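Local coordinates for pollen-specific leucine-rich repeat extensin-like protein 1 (Arabidopsis thaliana, PDB 6TME) that probably acts in the pollen cell wall, where its leucine-rich repeat domain, as in related extensin-like proteins, is likely to bind RALF signalling peptides, at residues Gly269-Leu274 with Arg360-Ser365; Asn319-Ser324 with Phe335-Asn340. All blocks are in the same frame, centred on the assembly; numbering follows the deposited sequence.

Overall arrangement
Both contacts lie toward the C-terminal end of the leucine-rich repeat solenoid, and together they illustrate how the last coils and the tail that follows are held together. Interaction 2 is nested in the chain loop closed by interaction 1. It joins strand 317-321 and the short 3-10 segment after it to strand 334-336 and the turn that follows, whereas interaction 1 lays the tail beyond helix 351-358 back across an earlier coil. Their centres are about 17 Å apart and their nearest atoms about 8 Å apart, without touching. Neither forms a ligand pocket: interaction 1 includes Cys364 of the Cys249-Cys364 disulfide, while in interaction 2 Asp336 borders a glycan carried by the protein itself, and the sulfates are probably crystallisation ions.

Interaction 1. Residues Gly269-Leu274 with Arg360-Ser365; sequences GFVGSL and RPVDCS
Val362 lays its CG1 methyl over the peptide between Val271 and Gly272, where strand 269-271 runs into the Gly-x-Leu-Pro part of a plant-type leucine-rich repeat. The closest approach is from Val362 CG1 to Gly272 N, 3.3 Å, with Gly272 CA close by; this is apolar contact against backbone, and no hydrogen bond spans the two segments. The same methyl meets Val271 CG2 at 3.7 Å, the two valine side chains crossing at about a right angle. It reaches inward because CG1 stands between the backbone N and the carbonyl carbon (chi1 85°). Beside it, Cys364 SG rests 3.8 Å from Gly272 CA. Glycine suits this place twice over: at these backbone angles a beta carbon would be pressed against the preceding carbonyl oxygen, and it would probably also crowd Cys364 SG.

In the next shell, Cys364, although poorly ordered, is tied by a disulfide to Cys249, which Val362 also touches. The tail is therefore fixed covalently to one coil while it packs on the next. Backbone hydrogen bonds between Val271 and Gly248 and between Gly272 and Thr295 tie residues 271-272 to the coils before and after, and Phe270 is buried inside against Ile226, Ala265 and Phe294. Cys364 itself is the centre of an inverse gamma turn, its SG directed at Gly272 CA.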
loop_
_atom_site.group_PDB
_atom_site.type_symbol
_atom_site.label_atom_id
_atom_site.label_comp_id
_atom_site.label_asym_id
_atom_site.label_seq_id
_atom_site.Cartn_x
_atom_site.Cartn_y
_atom_site.Cartn_z
ATOM N N GLY A 269 -1.942 -10.570 16.378
ATOM C CA GLY A 269 -1.966 -11.171 17.689
ATOM C C GLY A 269 -2.168 -10.104 18.740
ATOM O O GLY A 269 -1.553 -10.148 19.810
ATOM N N PHE A 270 -3.016 -9.125 18.442
ATOM C CA PHE A 270 -3.262 -8.067 19.406
ATOM C C PHE A 270 -4.036 -8.593 20.613
ATOM O O PHE A 270 -4.782 -9.571 20.532
ATOM C CB PHE A 270 -4.015 -6.924 18.749
ATOM C CG PHE A 270 -3.249 -6.253 17.653
ATOM C CD1 PHE A 270 -2.115 -5.493 17.940
ATOM C CD2 PHE A 270 -3.662 -6.369 16.334
ATOM C CE1 PHE A 270 -1.411 -4.872 16.929
ATOM C CE2 PHE A 270 -2.959 -5.748 15.319
ATOM C CZ PHE A 270 -1.833 -4.999 15.611
ATOM N N VAL A 271 -3.833 -7.932 21.746
ATOM C CA VAL A 271 -4.443 -8.291 23.012
ATOM C C VAL A 271 -5.032 -7.031 23.630
ATOM O O VAL A 271 -4.937 -5.939 23.075
ATOM C CB VAL A 271 -3.439 -8.948 23.983
ATOM C CG1 VAL A 271 -2.988 -10.309 23.465
ATOM C CG2 VAL A 271 -2.246 -8.024 24.185
ATOM N N GLY A 272 -5.637 -7.195 24.797
ATOM C CA GLY A 272 -6.268 -6.074 25.443
ATOM C C GLY A 272 -7.668 -5.808 24.928
ATOM O O GLY A 272 -8.276 -6.580 24.174
ATOM N N SER A 273 -8.185 -4.680 25.371
ATOM C CA SER A 273 -9.484 -4.191 24.946
ATOM C C SER A 273 -9.315 -3.162 23.845
ATOM O O SER A 273 -8.265 -2.537 23.698
ATOM C CB SER A 273 -10.250 -3.575 26.121
ATOM O OG SER A 273 -10.196 -4.425 27.245
ATOM N N LEU A 274 -10.355 -3.018 23.050
ATOM C CA LEU A 274 -10.397 -1.910 22.120
ATOM C C LEU A 274 -10.310 -0.626 22.926
ATOM O O LEU A 274 -10.994 -0.498 23.948
ATOM C CB LEU A 274 -11.679 -1.932 21.292
ATOM C CG LEU A 274 -11.794 -3.193 20.453
ATOM C CD1 LEU A 274 -13.015 -3.153 19.545
ATOM C CD2 LEU A 274 -10.505 -3.394 19.652
ATOM N N ARG A 360 -8.503 -13.687 32.469
ATOM C CA ARG A 360 -7.154 -13.137 32.602
ATOM C C ARG A 360 -6.922 -12.105 31.509
ATOM O O ARG A 360 -6.138 -12.325 30.578
ATOM C CB ARG A 360 -6.101 -14.243 32.560
ATOM C CG ARG A 360 -6.206 -15.216 33.726
ATOM C CD ARG A 360 -5.158 -16.311 33.637
ATOM N NE ARG A 360 -5.779 -17.624 33.526
ATOM C CZ ARG A 360 -5.592 -18.612 34.389
ATOM N NH1 ARG A 360 -4.798 -18.439 35.439
ATOM N NH2 ARG A 360 -6.201 -19.776 34.204
ATOM N N PRO A 361 -7.585 -10.956 31.600
ATOM C CA PRO A 361 -7.347 -9.894 30.621
ATOM C C PRO A 361 -5.989 -9.254 30.848
ATOM O O PRO A 361 -5.505 -9.148 31.980
ATOM C CB PRO A 361 -8.483 -8.903 30.892
ATOM C CG PRO A 361 -8.739 -9.058 32.369
ATOM C CD PRO A 361 -8.468 -10.510 32.695
ATOM N N VAL A 362 -5.373 -8.827 29.750
ATOM C CA VAL A 362 -4.045 -8.235 29.814
ATOM C C VAL A 362 -4.162 -6.788 30.280
ATOM O O VAL A 362 -5.064 -6.045 29.862
ATOM C CB VAL A 362 -3.336 -8.354 28.449
ATOM C CG1 VAL A 362 -3.721 -7.223 27.530
ATOM C CG2 VAL A 362 -1.836 -8.392 28.631
ATOM N N ASP A 363 -3.275 -6.396 31.196
ATOM C CA ASP A 363 -3.198 -5.015 31.663
ATOM C C ASP A 363 -2.308 -4.259 30.691
ATOM O O ASP A 363 -1.085 -4.443 30.683
ATOM C CB ASP A 363 -2.659 -4.933 33.089
ATOM N N CYS A 364 -2.923 -3.430 29.852
ATOM C CA CYS A 364 -2.199 -2.695 28.820
ATOM C C CYS A 364 -1.290 -1.678 29.503
ATOM O O CYS A 364 -1.603 -0.490 29.620
ATOM C CB CYS A 364 -3.175 -2.034 27.858
ATOM S SG CYS A 364 -4.148 -3.227 26.898
ATOM N N SER A 365 -0.137 -2.165 29.965
ATOM C CA SER A 365 0.793 -1.345 30.740
ATOM C C SER A 365 2.189 -1.963 30.806
ATOM O O SER A 365 2.338 -3.178 30.955
ATOM C CB SER A 365 0.260 -1.137 32.158
ATOM O OG SER A 365 -0.102 -2.373 32.748
#

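Interaction 2. Residues Asn319-Ser324 with Phe335-Asn340; sequences NGEAQS and FDDTSN. With SO4 (sulfate ion), chain K; SO4 (sulfate ion), chain Q.
With chi1 near +60° (59° and 67°), Glu321 and Asp337 turn their carboxylates toward one another near the end of the leucine-rich repeat solenoid. Glu321 runs extended beyond CG, crosses Asp337 at about a right angle and brings OE2 to 2.7 Å from Asp337 OD2, the carboxylate planes 27° apart. Arg345, in salt bridge with Asp337 OD2 through NE and more weakly paired with Glu321, would probably ease whatever negative charge the pair carries. Farther along the two segments, Ser324 O lies 3.3 Å from Phe335 CE2 and equally near CZ; that buried ring also packs on Phe311 and Cys303.

Residues 335-340 are shaped by an Asx turn, in which Asp336 OD1 accepts from Thr338 N at 3.3 Å, nearly in line with the C-O bond. An alanine at Asp336 lacks OD1 and is likely to cost Thr338 N its Asx-turn acceptor, loosening the turn at 336-338. Asp336 also touches the protein's glycan. In 319-324, a sulfate receives two hydrogen bonds from one residue: its O2 (chain K) lies 3.0 Å from Ser324 N and 3.1 Å from Ser324 OG.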
loop_
_atom_site.group_PDB
_atom_site.type_symbol
_atom_site.label_atom_id
_atom_site.label_comp_id
_atom_site.label_asym_id
_atom_site.label_seq_id
_atom_site.Cartn_x
_atom_site.Cartn_y
_atom_site.Cartn_z
ATOM N N ASN A 319 -16.306 -10.712 25.390
ATOM C CA ASN A 319 -17.316 -11.336 26.235
ATOM C C ASN A 319 -18.553 -10.465 26.420
ATOM O O ASN A 319 -19.458 -10.858 27.157
ATOM C CB ASN A 319 -16.727 -11.726 27.604
ATOM C CG ASN A 319 -16.268 -10.518 28.434
ATOM O OD1 ASN A 319 -16.260 -9.376 27.972
ATOM N ND2 ASN A 319 -15.891 -10.777 29.675
ATOM N N GLY A 320 -18.621 -9.307 25.763
ATOM C CA GLY A 320 -19.823 -8.494 25.768
ATOM C C GLY A 320 -19.874 -7.608 24.543
ATOM O O GLY A 320 -18.836 -7.228 23.984
ATOM N N GLU A 321 -21.092 -7.276 24.114
ATOM C CA GLU A 321 -21.249 -6.323 23.026
ATOM C C GLU A 321 -22.521 -5.525 23.234
ATOM O O GLU A 321 -23.516 -6.042 23.732
ATOM C CB GLU A 321 -21.283 -6.998 21.649
ATOM C CG GLU A 321 -22.391 -8.018 21.452
ATOM C CD GLU A 321 -22.339 -8.659 20.062
ATOM O OE1 GLU A 321 -21.524 -8.213 19.225
ATOM O OE2 GLU A 321 -23.105 -9.610 19.802
ATOM N N ALA A 322 -22.476 -4.260 22.838
ATOM C CA ALA A 322 -23.672 -3.435 22.832
ATOM C C ALA A 322 -24.701 -3.979 21.841
ATOM O O ALA A 322 -24.365 -4.647 20.858
ATOM C CB ALA A 322 -23.309 -1.989 22.485
ATOM N N GLN A 323 -25.974 -3.680 22.109
ATOM C CA GLN A 323 -27.037 -4.145 21.221
ATOM C C GLN A 323 -26.885 -3.566 19.822
ATOM O O GLN A 323 -27.242 -4.216 18.834
ATOM C CB GLN A 323 -28.412 -3.779 21.791
ATOM C CG GLN A 323 -28.629 -4.217 23.234
ATOM C CD GLN A 323 -30.044 -3.949 23.726
ATOM O OE1 GLN A 323 -30.912 -3.520 22.959
ATOM N NE2 GLN A 323 -30.280 -4.201 25.011
ATOM N N SER A 324 -26.365 -2.356 19.713
ATOM C CA SER A 324 -26.172 -1.784 18.390
ATOM C C SER A 324 -24.960 -2.360 17.667
ATOM O O SER A 324 -24.742 -2.015 16.507
ATOM C CB SER A 324 -26.063 -0.264 18.488
ATOM O OG SER A 324 -25.032 0.100 19.384
ATOM N N PHE A 335 -22.050 -5.966 10.694
ATOM C CA PHE A 335 -21.233 -6.415 11.805
ATOM C C PHE A 335 -20.941 -7.898 11.652
ATOM O O PHE A 335 -21.619 -8.615 10.914
ATOM C CB PHE A 335 -21.912 -6.145 13.149
ATOM C CG PHE A 335 -22.231 -4.701 13.378
ATOM C CD1 PHE A 335 -21.218 -3.793 13.683
ATOM C CD2 PHE A 335 -23.542 -4.240 13.284
ATOM C CE1 PHE A 335 -21.506 -2.452 13.908
ATOM C CE2 PHE A 335 -23.836 -2.895 13.507
ATOM C CZ PHE A 335 -22.811 -1.994 13.814
ATOM N N ASP A 336 -19.905 -8.351 12.345
ATOM C CA ASP A 336 -19.537 -9.763 12.321
ATOM C C ASP A 336 -18.883 -10.097 13.657
ATOM O O ASP A 336 -17.838 -9.525 13.996
ATOM C CB ASP A 336 -18.614 -10.033 11.138
ATOM C CG ASP A 336 -18.241 -11.496 10.988
ATOM O OD1 ASP A 336 -18.579 -12.306 11.871
ATOM O OD2 ASP A 336 -17.583 -11.828 9.975
ATOM N N ASP A 337 -19.519 -10.998 14.429
ATOM C CA ASP A 337 -19.067 -11.312 15.784
ATOM C C ASP A 337 -18.852 -12.809 15.998
ATOM O O ASP A 337 -18.805 -13.265 17.144
ATOM C CB ASP A 337 -20.037 -10.751 16.836
ATOM C CG ASP A 337 -21.433 -11.437 16.830
ATOM O OD1 ASP A 337 -21.725 -12.337 15.990
ATOM O OD2 ASP A 337 -22.257 -11.041 17.694
ATOM N N THR A 338 -18.717 -13.564 14.916
ATOM C CA THR A 338 -18.437 -14.995 14.961
ATOM C C THR A 338 -17.205 -15.320 15.805
ATOM O O THR A 338 -16.179 -14.634 15.730
ATOM C CB THR A 338 -18.216 -15.492 13.526
ATOM O OG1 THR A 338 -19.359 -15.166 12.728
ATOM C CG2 THR A 338 -17.930 -16.982 13.469
ATOM N N SER A 339 -17.311 -16.396 16.595
ATOM C CA SER A 339 -16.188 -16.943 17.337
ATOM C C SER A 339 -15.614 -15.931 18.311
ATOM O O SER A 339 -14.415 -15.631 18.303
ATOM C CB SER A 339 -15.097 -17.463 16.409
ATOM O OG SER A 339 -14.168 -18.238 17.147
ATOM N N ASN A 340 -16.484 -15.395 19.147
ATOM C CA ASN A 340 -16.011 -14.664 20.301
ATOM C C ASN A 340 -16.454 -15.412 21.555
ATOM O O ASN A 340 -16.614 -16.636 21.522
ATOM C CB ASN A 340 -16.541 -13.235 20.250
ATOM C CG ASN A 340 -15.617 -12.297 19.471
ATOM O OD1 ASN A 340 -14.521 -11.973 19.917
ATOM N ND2 ASN A 340 -16.044 -11.906 18.286
HETATM S S SO4 K . -27.503 0.807 22.112
HETATM O O1 SO4 K . -28.549 0.782 21.088
HETATM O O2 SO4 K . -26.648 -0.370 21.974
HETATM O O3 SO4 K . -28.128 0.788 23.433
HETATM O O4 SO4 K . -26.704 2.023 21.973
HETATM S S SO4 Q . -17.701 -15.424 9.209
HETATM O O1 SO4 Q . -17.279 -16.829 9.185
HETATM O O2 SO4 Q . -17.789 -14.917 7.841
HETATM O O3 SO4 Q . -19.020 -15.300 9.830
HETATM O O4 SO4 Q . -16.715 -14.634 9.946
#